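Local coordinates for protein glycerophosphoryl diester phosphodiesterase (Agrobacterium tumefaciens str. C58, PDB 3KS6) that belongs to the glycerophosphoryl diester phosphodiesterase family of TIM-barrel proteins and carries a magnesium ion held by acidic side chains, at residues S130-T135 against T152-L157; A70-A75 against S83-L88; G186-T191 against C209-T214; H21-T26 against A93-S98. All coordinates share one frame; numbering follows the deposited sequence. Where two conformers were deposited one is given.

Contact 1 (S130-T135 against T152-L157)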
# COMPACT_ATOMS: atom_id res chain seq x y z
N SER A 130 16.71 -1.09 9.01
CA SER A 130 16.00 -0.83 10.25
C SER A 130 14.61 -0.22 10.06
O SER A 130 14.21 0.68 10.80
CB SER A 130 16.83 0.06 11.17
OG SER A 130 18.08 -0.55 11.44
N MSE A 131 13.89 -0.72 9.06
CA MSE A 131 12.52 -0.27 8.82
C MSE A 131 11.46 -1.35 9.09
O MSE A 131 10.27 -1.04 9.03
CB MSE A 131 12.37 0.27 7.40
CG MSE A 131 13.12 1.55 7.14
SE MSE A 131 12.44 3.01 8.24
CE MSE A 131 10.63 3.10 7.61
N LEU A 132 11.85 -2.59 9.41
CA LEU A 132 10.87 -3.65 9.62
C LEU A 132 9.88 -3.29 10.70
O LEU A 132 8.69 -3.51 10.55
CB LEU A 132 11.52 -4.99 10.00
CG LEU A 132 10.58 -6.21 10.07
CD1 LEU A 132 9.84 -6.41 8.74
CD2 LEU A 132 11.36 -7.47 10.49
N GLU A 133 10.39 -2.77 11.82
CA GLU A 133 9.54 -2.44 12.96
C GLU A 133 8.63 -1.25 12.71
O GLU A 133 7.78 -0.94 13.55
CB GLU A 133 10.37 -2.24 14.23
CG GLU A 133 11.15 -3.51 14.65
CD GLU A 133 10.28 -4.80 14.61
OE1 GLU A 133 9.20 -4.85 15.26
OE2 GLU A 133 10.68 -5.75 13.90
N ARG A 134 8.81 -0.58 11.58
CA ARG A 134 7.91 0.48 11.17
C ARG A 134 7.09 0.10 9.95
O ARG A 134 6.59 0.97 9.26
CB ARG A 134 8.70 1.74 10.88
CG ARG A 134 9.44 2.30 12.10
CD ARG A 134 10.43 3.41 11.73
NE ARG A 134 9.87 4.46 10.90
CZ ARG A 134 10.57 5.42 10.31
NH1 ARG A 134 11.89 5.49 10.47
NH2 ARG A 134 9.94 6.31 9.57
N THR A 135 6.91 -1.19 9.71
CA THR A 135 6.21 -1.62 8.50
C THR A 135 4.96 -2.45 8.82
O THR A 135 4.96 -3.30 9.74
CB THR A 135 7.15 -2.46 7.59
OG1 THR A 135 8.25 -1.65 7.19
CG2 THR A 135 6.41 -2.94 6.32
N THR A 152 6.80 -13.05 9.75
CA THR A 152 6.93 -11.81 10.51
C THR A 152 5.79 -11.65 11.48
O THR A 152 4.69 -12.17 11.24
CB THR A 152 7.02 -10.55 9.58
OG1 THR A 152 7.30 -9.39 10.36
CG2 THR A 152 5.73 -10.31 8.77
N THR A 153 6.08 -10.98 12.59
CA THR A 153 5.10 -10.64 13.58
C THR A 153 4.53 -9.25 13.31
O THR A 153 3.67 -8.80 14.06
CB THR A 153 5.72 -10.65 14.98
OG1 THR A 153 6.88 -9.81 14.95
CG2 THR A 153 6.14 -12.06 15.33
N ARG A 154 5.01 -8.57 12.26
CA ARG A 154 4.47 -7.26 11.90
C ARG A 154 3.01 -7.33 11.50
O ARG A 154 2.55 -8.37 11.08
CB ARG A 154 5.30 -6.60 10.77
CG ARG A 154 6.79 -6.31 11.14
CD ARG A 154 6.88 -5.42 12.38
NE ARG A 154 6.13 -4.19 12.19
CZ ARG A 154 5.68 -3.39 13.16
NH1 ARG A 154 5.91 -3.65 14.44
NH2 ARG A 154 4.98 -2.32 12.84
N PRO A 155 2.27 -6.22 11.64
CA PRO A 155 0.87 -6.27 11.27
C PRO A 155 0.69 -6.56 9.79
O PRO A 155 1.50 -6.11 8.99
CB PRO A 155 0.37 -4.88 11.59
CG PRO A 155 1.36 -4.32 12.58
CD PRO A 155 2.64 -4.89 12.14
N ARG A 156 -0.37 -7.31 9.47
CA ARG A 156 -0.75 -7.66 8.10
C ARG A 156 -2.20 -7.24 7.85
O ARG A 156 -3.04 -7.30 8.77
CB ARG A 156 -0.67 -9.18 7.90
CG ARG A 156 0.73 -9.79 8.00
CD ARG A 156 0.70 -11.29 8.38
NE ARG A 156 0.32 -11.54 9.79
CZ ARG A 156 -0.82 -12.12 10.21
NH1 ARG A 156 -1.69 -12.62 9.36
NH2 ARG A 156 -1.06 -12.24 11.51
N LEU A 157 -2.49 -6.86 6.60
CA LEU A 157 -3.87 -6.62 6.19
C LEU A 157 -4.10 -7.20 4.79
O LEU A 157 -3.26 -7.04 3.90
CB LEU A 157 -4.27 -5.16 6.27
CG LEU A 157 -3.82 -4.18 5.20
CD1 LEU A 157 -4.81 -4.08 4.08
CD2 LEU A 157 -3.57 -2.78 5.76
O HOH W 1 7.27 -6.73 15.52
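Arg154 reaches from the loop ahead of strand 156-160 into the turn that leads to strand 135-139, a polar side-chain-to-backbone contact between the starts of two neighbouring parallel strands of the TIM barrel. The grip is side-on: NE and NH2 of Arg154 both turn to Thr135 O, NE at 2.9 Å and in the carbonyl plane, NH2 at 3.3 Å from Thr135 O and well above that plane. Bends at chi2 and chi3 (-57° and -56°) fold the arginine back over the 3-10 turn, so that Glu133 O lies over one face of its guanidinium and Pro155 CD over the opposite face. The methylene part is used too, with Leu132 CD1 against Arg154 CG at 3.9 Å. Farther out, Glu133 OE1 makes a long salt bridge to Arg154 NH1, 3.6 Å, with carboxylate and guanidinium planes 79° apart. A water donates to Glu133 OE1 and also meets Thr153 OG1. Thr152 suits its place as the first residue after helix 142-151 because its OG1 accepts from Arg154 N, an ST turn. With several carbonyl oxygens and a carboxylate around it, the guanidinium would be expected to keep its positive charge.

Contact 2 (A70-A75 against S83-L88); sequences AKVKTA and SHPMTL
Segment 70-75 is the last part of helix 69-74 and segment 83-88 an extended chain that passes beside it, nearest at Lys73 and His84, whose CA atoms are 5.7 Å apart; the pair joins this small helix to the short strand 86-87, which pairs antiparallel with strand 46-48 in an excursion from the TIM barrel. Pro85 fills the middle. Its CB packs on Val72 CG1 at 3.8 Å, and its CD approaches Ala75 CB at 4.1 Å; the compact ring lies against the helix end, CB on the branched valine and CD toward the small alanine. The long Lys73 chain turns at chi2 (-85°) and then runs extended, which brings NZ to Pro85 O at 2.8 Å. The same ammonium forms a salt bridge with Glu90, whose carboxylate also accepts from Thr87 N, so one acidic residue ties the lysine to the start of helix 88-95. His84 closes the other end, where the helix has run out and Ala75 O is available to a side-chain donor. Lys73 O lies over one face of the imidazole without bonding to it, while His84 ND1 donates to Ala75 O at 2.6 Å, the oxygen only 3° from the ring plane.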
# COMPACT_ATOMS: atom_id res chain seq x y z
N ALA A 70 20.32 -2.39 -13.11
CA ALA A 70 20.87 -1.32 -13.97
C ALA A 70 19.92 -0.99 -15.14
O ALA A 70 19.74 0.16 -15.50
CB ALA A 70 22.24 -1.71 -14.49
N LYS A 71 19.30 -2.01 -15.71
CA LYS A 71 18.38 -1.79 -16.82
C LYS A 71 17.15 -1.02 -16.29
O LYS A 71 16.76 -0.00 -16.86
CB LYS A 71 18.01 -3.12 -17.49
CG LYS A 71 16.95 -3.00 -18.58
CD LYS A 71 17.33 -2.02 -19.68
N VAL A 72 16.60 -1.48 -15.17
CA VAL A 72 15.45 -0.79 -14.55
C VAL A 72 15.78 0.68 -14.30
O VAL A 72 14.96 1.57 -14.56
CB VAL A 72 15.02 -1.47 -13.22
CG1 VAL A 72 13.98 -0.62 -12.47
CG2 VAL A 72 14.48 -2.85 -13.49
N LYS A 73 16.99 0.93 -13.82
CA LYS A 73 17.43 2.28 -13.51
C LYS A 73 17.59 3.18 -14.71
O LYS A 73 17.67 4.38 -14.54
CB LYS A 73 18.72 2.25 -12.67
CG LYS A 73 18.48 1.93 -11.19
CD LYS A 73 18.13 3.21 -10.43
CE LYS A 73 17.85 2.99 -8.95
NZ LYS A 73 17.32 4.26 -8.39
N THR A 74 17.63 2.64 -15.93
CA THR A 74 17.63 3.49 -17.11
C THR A 74 16.24 4.05 -17.47
O THR A 74 16.14 5.02 -18.24
CB THR A 74 18.22 2.77 -18.35
OG1 THR A 74 17.35 1.72 -18.78
CG2 THR A 74 19.62 2.19 -18.02
N ALA A 75 15.17 3.45 -16.93
CA ALA A 75 13.82 3.92 -17.19
C ALA A 75 13.57 5.27 -16.54
O ALA A 75 14.11 5.57 -15.49
CB ALA A 75 12.82 2.92 -16.64
N SER A 83 13.17 11.44 -13.23
CA SER A 83 13.55 10.51 -12.16
C SER A 83 13.44 9.05 -12.62
O SER A 83 12.76 8.75 -13.60
CB SER A 83 12.68 10.73 -10.92
OG SER A 83 11.31 10.54 -11.22
N HIS A 84 14.15 8.17 -11.91
CA HIS A 84 14.18 6.74 -12.20
C HIS A 84 13.52 5.93 -11.07
O HIS A 84 13.38 6.42 -9.94
CB HIS A 84 15.64 6.25 -12.42
CG HIS A 84 16.40 7.08 -13.41
ND1 HIS A 84 16.12 7.07 -14.76
CD2 HIS A 84 17.42 7.97 -13.25
CE1 HIS A 84 16.91 7.93 -15.38
NE2 HIS A 84 17.72 8.47 -14.49
N PRO A 85 13.09 4.70 -11.37
CA PRO A 85 12.57 3.85 -10.31
C PRO A 85 13.53 3.70 -9.13
O PRO A 85 14.76 3.61 -9.32
CB PRO A 85 12.35 2.50 -11.00
CG PRO A 85 12.10 2.85 -12.43
CD PRO A 85 12.96 4.07 -12.70
N MSE A 86 12.97 3.67 -7.93
CA MSE A 86 13.75 3.53 -6.68
C MSE A 86 13.93 2.09 -6.24
O MSE A 86 13.12 1.20 -6.58
CB MSE A 86 13.06 4.25 -5.52
CG MSE A 86 12.74 5.72 -5.72
SE MSE A 86 12.18 6.54 -4.04
CE MSE A 86 13.82 6.79 -3.15
N THR A 87 15.00 1.87 -5.47
CA THR A 87 15.19 0.64 -4.74
C THR A 87 14.56 0.79 -3.35
O THR A 87 14.31 1.91 -2.88
CB THR A 87 16.69 0.26 -4.58
OG1 THR A 87 17.34 1.29 -3.81
CG2 THR A 87 17.36 0.07 -5.93
N LEU A 88 14.29 -0.34 -2.70
CA LEU A 88 13.78 -0.31 -1.34
C LEU A 88 14.77 0.48 -0.44
O LEU A 88 14.36 1.33 0.38
CB LEU A 88 13.54 -1.74 -0.80
CG LEU A 88 13.05 -1.89 0.65
CD1 LEU A 88 11.79 -1.06 0.95
CD2 LEU A 88 12.86 -3.38 1.00

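Contact 3 (G186-T191 against C209-T214)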
# COMPACT_ATOMS: atom_id res chain seq x y z
N GLY A 186 -8.81 -4.57 3.88
CA GLY A 186 -8.96 -3.28 3.23
C GLY A 186 -9.81 -3.50 1.99
O GLY A 186 -9.50 -4.40 1.22
N VAL A 187 -10.88 -2.73 1.85
CA VAL A 187 -11.75 -2.78 0.68
C VAL A 187 -11.67 -1.46 -0.10
O VAL A 187 -11.39 -0.37 0.48
CB VAL A 187 -13.26 -3.11 1.06
CG1 VAL A 187 -13.33 -4.37 1.96
CG2 VAL A 187 -13.97 -1.93 1.77
N HIS A 188 -11.96 -1.53 -1.42
CA HIS A 188 -12.11 -0.32 -2.25
C HIS A 188 -13.17 0.58 -1.60
O HIS A 188 -14.23 0.11 -1.22
CB HIS A 188 -12.58 -0.70 -3.64
CG HIS A 188 -12.45 0.40 -4.66
ND1 HIS A 188 -13.16 1.58 -4.60
CD2 HIS A 188 -11.69 0.47 -5.77
CE1 HIS A 188 -12.83 2.35 -5.63
NE2 HIS A 188 -11.94 1.69 -6.36
N ILE A 189 -12.88 1.87 -1.49
CA ILE A 189 -13.79 2.82 -0.84
C ILE A 189 -15.20 2.77 -1.43
O ILE A 189 -16.18 2.91 -0.72
CB ILE A 189 -13.20 4.29 -0.92
CG1 ILE A 189 -14.03 5.29 -0.10
CG2 ILE A 189 -13.03 4.76 -2.36
CD1 ILE A 189 -14.27 4.89 1.31
N ASP A 190 -15.30 2.57 -2.75
CA ASP A 190 -16.62 2.54 -3.40
C ASP A 190 -17.44 1.30 -3.03
O ASP A 190 -18.63 1.30 -3.32
CB ASP A 190 -16.50 2.65 -4.94
CG ASP A 190 -15.98 4.02 -5.41
OD1 ASP A 190 -16.04 5.01 -4.64
OD2 ASP A 190 -15.53 4.06 -6.57
N THR A 191 -16.83 0.28 -2.43
CA THR A 191 -17.53 -0.89 -1.92
C THR A 191 -17.81 -0.86 -0.40
O THR A 191 -18.45 -1.75 0.15
CB THR A 191 -16.80 -2.19 -2.29
OG1 THR A 191 -15.57 -2.32 -1.55
CG2 THR A 191 -16.53 -2.25 -3.81
N CYS A 209 -9.86 1.15 4.08
CA CYS A 209 -10.15 1.30 2.66
C CYS A 209 -8.96 1.70 1.81
O CYS A 209 -7.86 2.05 2.30
CB CYS A 209 -11.32 2.29 2.45
SG CYS A 209 -12.80 1.89 3.37
N TRP A 210 -9.16 1.59 0.51
CA TRP A 210 -8.17 2.02 -0.48
C TRP A 210 -8.90 2.62 -1.69
O TRP A 210 -10.14 2.55 -1.80
CB TRP A 210 -7.20 0.88 -0.88
CG TRP A 210 -7.84 -0.43 -1.17
CD1 TRP A 210 -8.16 -1.38 -0.29
CD2 TRP A 210 -8.22 -0.93 -2.47
NE1 TRP A 210 -8.74 -2.46 -0.94
CE2 TRP A 210 -8.77 -2.21 -2.28
CE3 TRP A 210 -8.12 -0.44 -3.78
CZ2 TRP A 210 -9.27 -2.96 -3.33
CZ3 TRP A 210 -8.60 -1.19 -4.81
CH2 TRP A 210 -9.16 -2.44 -4.59
N ALA A 211 -8.13 3.30 -2.50
CA ALA A 211 -8.59 4.00 -3.72
C ALA A 211 -9.44 5.23 -3.45
O ALA A 211 -10.29 5.58 -4.26
CB ALA A 211 -9.31 3.03 -4.73
N ALA A 212 -9.20 5.90 -2.31
CA ALA A 212 -9.96 7.10 -1.91
C ALA A 212 -9.25 8.32 -2.46
O ALA A 212 -8.50 8.98 -1.75
CB ALA A 212 -10.07 7.18 -0.44
N HIS A 213 -9.49 8.62 -3.73
CA HIS A 213 -8.73 9.66 -4.44
C HIS A 213 -9.45 11.00 -4.63
O HIS A 213 -8.78 12.02 -4.85
CB HIS A 213 -8.32 9.12 -5.80
CG HIS A 213 -7.59 7.81 -5.74
ND1 HIS A 213 -6.63 7.53 -4.79
CD2 HIS A 213 -7.69 6.71 -6.51
CE1 HIS A 213 -6.15 6.31 -4.99
NE2 HIS A 213 -6.79 5.79 -6.03
N THR A 214 -10.77 11.03 -4.47
CA THR A 214 -11.58 12.26 -4.62
C THR A 214 -12.13 12.78 -3.28
O THR A 214 -12.20 12.04 -2.30
CB THR A 214 -12.82 11.97 -5.52
OG1 THR A 214 -13.75 11.16 -4.79
CG2 THR A 214 -12.42 11.25 -6.83
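Ile189 and Cys209 meet on one side of two adjacent parallel strands, 184-188 and 206-210, which with helix 194-202 form a beta-alpha-beta unit of the TIM barrel. Ile189 CD1 rests 3.9 Å from Cys209 SG, and its CG2 branch faces Ala212 CB; Val187 CG2 adds a looser contact to the same sulfur. Branched Ile189 and small Cys209 and Ala212 fit this buried layer, where Ile189 also touches Gln217 and Ala221 of helix 215-224. On the other face of the sheet the aromatic pair His188 and Trp210 crosses at about a right angle. The imidazole turns its edge to the indole in an offset edge-to-face contact, planes 64° apart, while His188 CB sits over the six-membered ring, 4.0 Å from its centroid. Ala211 CB then covers a face of the imidazole, 3.6 Å from that ring's centroid. Trp210 owes its place to chi1 of 46°, which swings the indole back over the neighbouring strand and brings NE1 to Gly186 O at 3.0 Å. The oxygen lies in the indole plane, but the N-H comes from well above the carbonyl plane; Gly186, having no side chain, lets Trp210 CD1 pack close. The backbone edge is stitched by Trp210 N to Val187 O and by Ile189 N to Trp210 O, the latter 2.8 Å. Asp190 N donates to His188 ND1 in the ring plane, and this bond, with Trp210 and Ala211 packed alongside, fixes the imidazole's rotation.

Contact 4 (H21-T26 against A93-S98); sequences HGFTAT and ALYVDS
Helix 20-27 and the end of helix 88-95 come together with Thr24 and Leu94 nearest, their CA atoms 6.3 Å apart, before the second chain leaves through a type I beta turn from Tyr95 to Ser98. Leu94 fills the gap between the backbones. Its CD1 lies 3.8 Å from Phe23 CB, and both of its methyls reach the hydroxyl of Thr24, with CD2 3.6 Å from OG1. A forked leucine suits this spot, since its CD1 reaches both Phe23 and Thr24 while CD2 adds to the second. At this exposed margin Thr24 OG1 is hydrogen-bonded to Pro20 O of its own helix, so the hydroxyl that meets the leucine methyls has a polar partner. Tyr95 spans the deeper part of the contact. With CG beside its backbone N (chi1 -78°), the ring extends across to the other helix, where OH makes a weak hydrogen bond to Phe23 O at 2.7 Å. Tyr95 OH is also 3.3 Å from Thr26 CG2, which stands at the edge of the tyrosine ring, and Tyr95 OH lies near the plane of the Phe23 ring at that ring's edge. A phenol can thus carry a polar end to a helix carbonyl through mostly apolar surroundings. Thr26 turns its methyl to the tyrosine and its hydroxyl to Ser7. Around this pair lie barrel strands and the excursion: Phe23, Thr26 and Tyr95 all touch Val34 of strand 33-40, Tyr95 meets Phe102 of strand 101-106 edge-to-face, and Phe23 and Leu94 share Met86 of the short strand 86-87.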
# COMPACT_ATOMS: atom_id res chain seq x y z
N HIS A 21 10.23 12.28 -5.91
CA HIS A 21 9.55 13.50 -5.44
C HIS A 21 8.34 13.18 -4.54
O HIS A 21 8.20 13.76 -3.45
CB HIS A 21 9.13 14.35 -6.65
CG HIS A 21 8.51 15.66 -6.29
ND1 HIS A 21 7.79 16.41 -7.19
CD2 HIS A 21 8.47 16.34 -5.12
CE1 HIS A 21 7.36 17.52 -6.59
NE2 HIS A 21 7.76 17.49 -5.34
N GLY A 22 7.50 12.22 -4.95
CA GLY A 22 6.35 11.88 -4.12
C GLY A 22 6.74 11.27 -2.80
O GLY A 22 6.25 11.65 -1.74
N PHE A 23 7.68 10.33 -2.83
CA PHE A 23 8.06 9.71 -1.57
C PHE A 23 8.76 10.71 -0.61
O PHE A 23 8.61 10.60 0.61
CB PHE A 23 8.92 8.48 -1.81
CG PHE A 23 8.18 7.32 -2.42
CD1 PHE A 23 7.10 6.75 -1.76
CD2 PHE A 23 8.61 6.74 -3.61
CE1 PHE A 23 6.43 5.68 -2.30
CE2 PHE A 23 7.93 5.64 -4.12
CZ PHE A 23 6.84 5.11 -3.45
N THR A 24 9.47 11.67 -1.18
CA THR A 24 10.19 12.69 -0.41
C THR A 24 9.17 13.65 0.19
O THR A 24 9.22 13.93 1.39
CB THR A 24 11.25 13.42 -1.31
OG1 THR A 24 12.20 12.47 -1.78
CG2 THR A 24 12.03 14.49 -0.52
N ALA A 25 8.23 14.10 -0.62
CA ALA A 25 7.22 15.04 -0.17
C ALA A 25 6.36 14.37 0.89
O ALA A 25 6.07 14.96 1.93
CB ALA A 25 6.35 15.56 -1.35
N THR A 26 5.99 13.11 0.66
CA THR A 26 5.17 12.38 1.63
C THR A 26 5.83 12.24 3.02
O THR A 26 5.16 12.38 4.05
CB THR A 26 4.82 10.97 1.09
OG1 THR A 26 3.88 11.11 -0.00
CG2 THR A 26 4.17 10.14 2.18
N ALA A 93 16.05 5.15 3.06
CA ALA A 93 16.86 6.35 3.37
C ALA A 93 16.03 7.61 3.47
O ALA A 93 16.33 8.52 4.27
CB ALA A 93 17.96 6.53 2.34
N LEU A 94 14.97 7.72 2.67
CA LEU A 94 14.12 8.89 2.76
C LEU A 94 13.33 8.98 4.08
O LEU A 94 12.86 10.06 4.44
CB LEU A 94 13.13 8.93 1.59
CG LEU A 94 13.71 9.06 0.19
CD1 LEU A 94 12.54 8.98 -0.82
CD2 LEU A 94 14.50 10.41 0.07
N TYR A 95 13.07 7.84 4.71
CA TYR A 95 12.16 7.76 5.86
C TYR A 95 12.87 7.58 7.21
O TYR A 95 12.21 7.51 8.25
CB TYR A 95 11.09 6.67 5.60
CG TYR A 95 10.02 7.20 4.65
CD1 TYR A 95 10.26 7.26 3.29
CD2 TYR A 95 8.82 7.70 5.12
CE1 TYR A 95 9.34 7.77 2.43
CE2 TYR A 95 7.89 8.22 4.27
CZ TYR A 95 8.14 8.26 2.92
OH TYR A 95 7.22 8.78 2.04
N VAL A 96 14.19 7.56 7.17
CA VAL A 96 15.01 7.29 8.36
C VAL A 96 14.62 8.20 9.52
O VAL A 96 14.43 7.71 10.65
CB VAL A 96 16.55 7.42 8.07
CG1 VAL A 96 16.96 8.85 7.85
CG2 VAL A 96 17.36 6.82 9.22
N ASP A 97 14.46 9.50 9.23
CA ASP A 97 14.13 10.51 10.22
C ASP A 97 12.70 11.01 10.16
O ASP A 97 12.37 11.98 10.82
CB ASP A 97 15.04 11.72 10.02
CG ASP A 97 16.49 11.41 10.30
OD1 ASP A 97 16.77 10.59 11.21
OD2 ASP A 97 17.34 12.01 9.61
N SER A 98 11.83 10.39 9.37
CA SER A 98 10.45 10.82 9.26
C SER A 98 9.60 10.13 10.30
O SER A 98 9.91 9.00 10.72
CB SER A 98 9.95 10.41 7.86
OG SER A 98 8.56 10.66 7.77

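From the N terminus, helix 20-27 opens the first loop, which contact 4 closes 67 residues on at the end of helix 88-95. Contact 2 is nested inside that loop and closes a short excursion; it touches contact 4 through Met86. Contacts 1 and 3 follow in series, none of the loops crossing. Contact 1 links the approaches to strands 135-139 and 156-160, and its Arg134 probably bonds to Tyr95 O of contact 4. Contact 3 joins strands 184-188 and 206-210 on the opposite side of the chain's centre, meeting contact 1 where Leu157 packs on Gly186. Together they tie the excursion and a helix pair to a barrel whose neighbouring strands contacts 1 and 3 join.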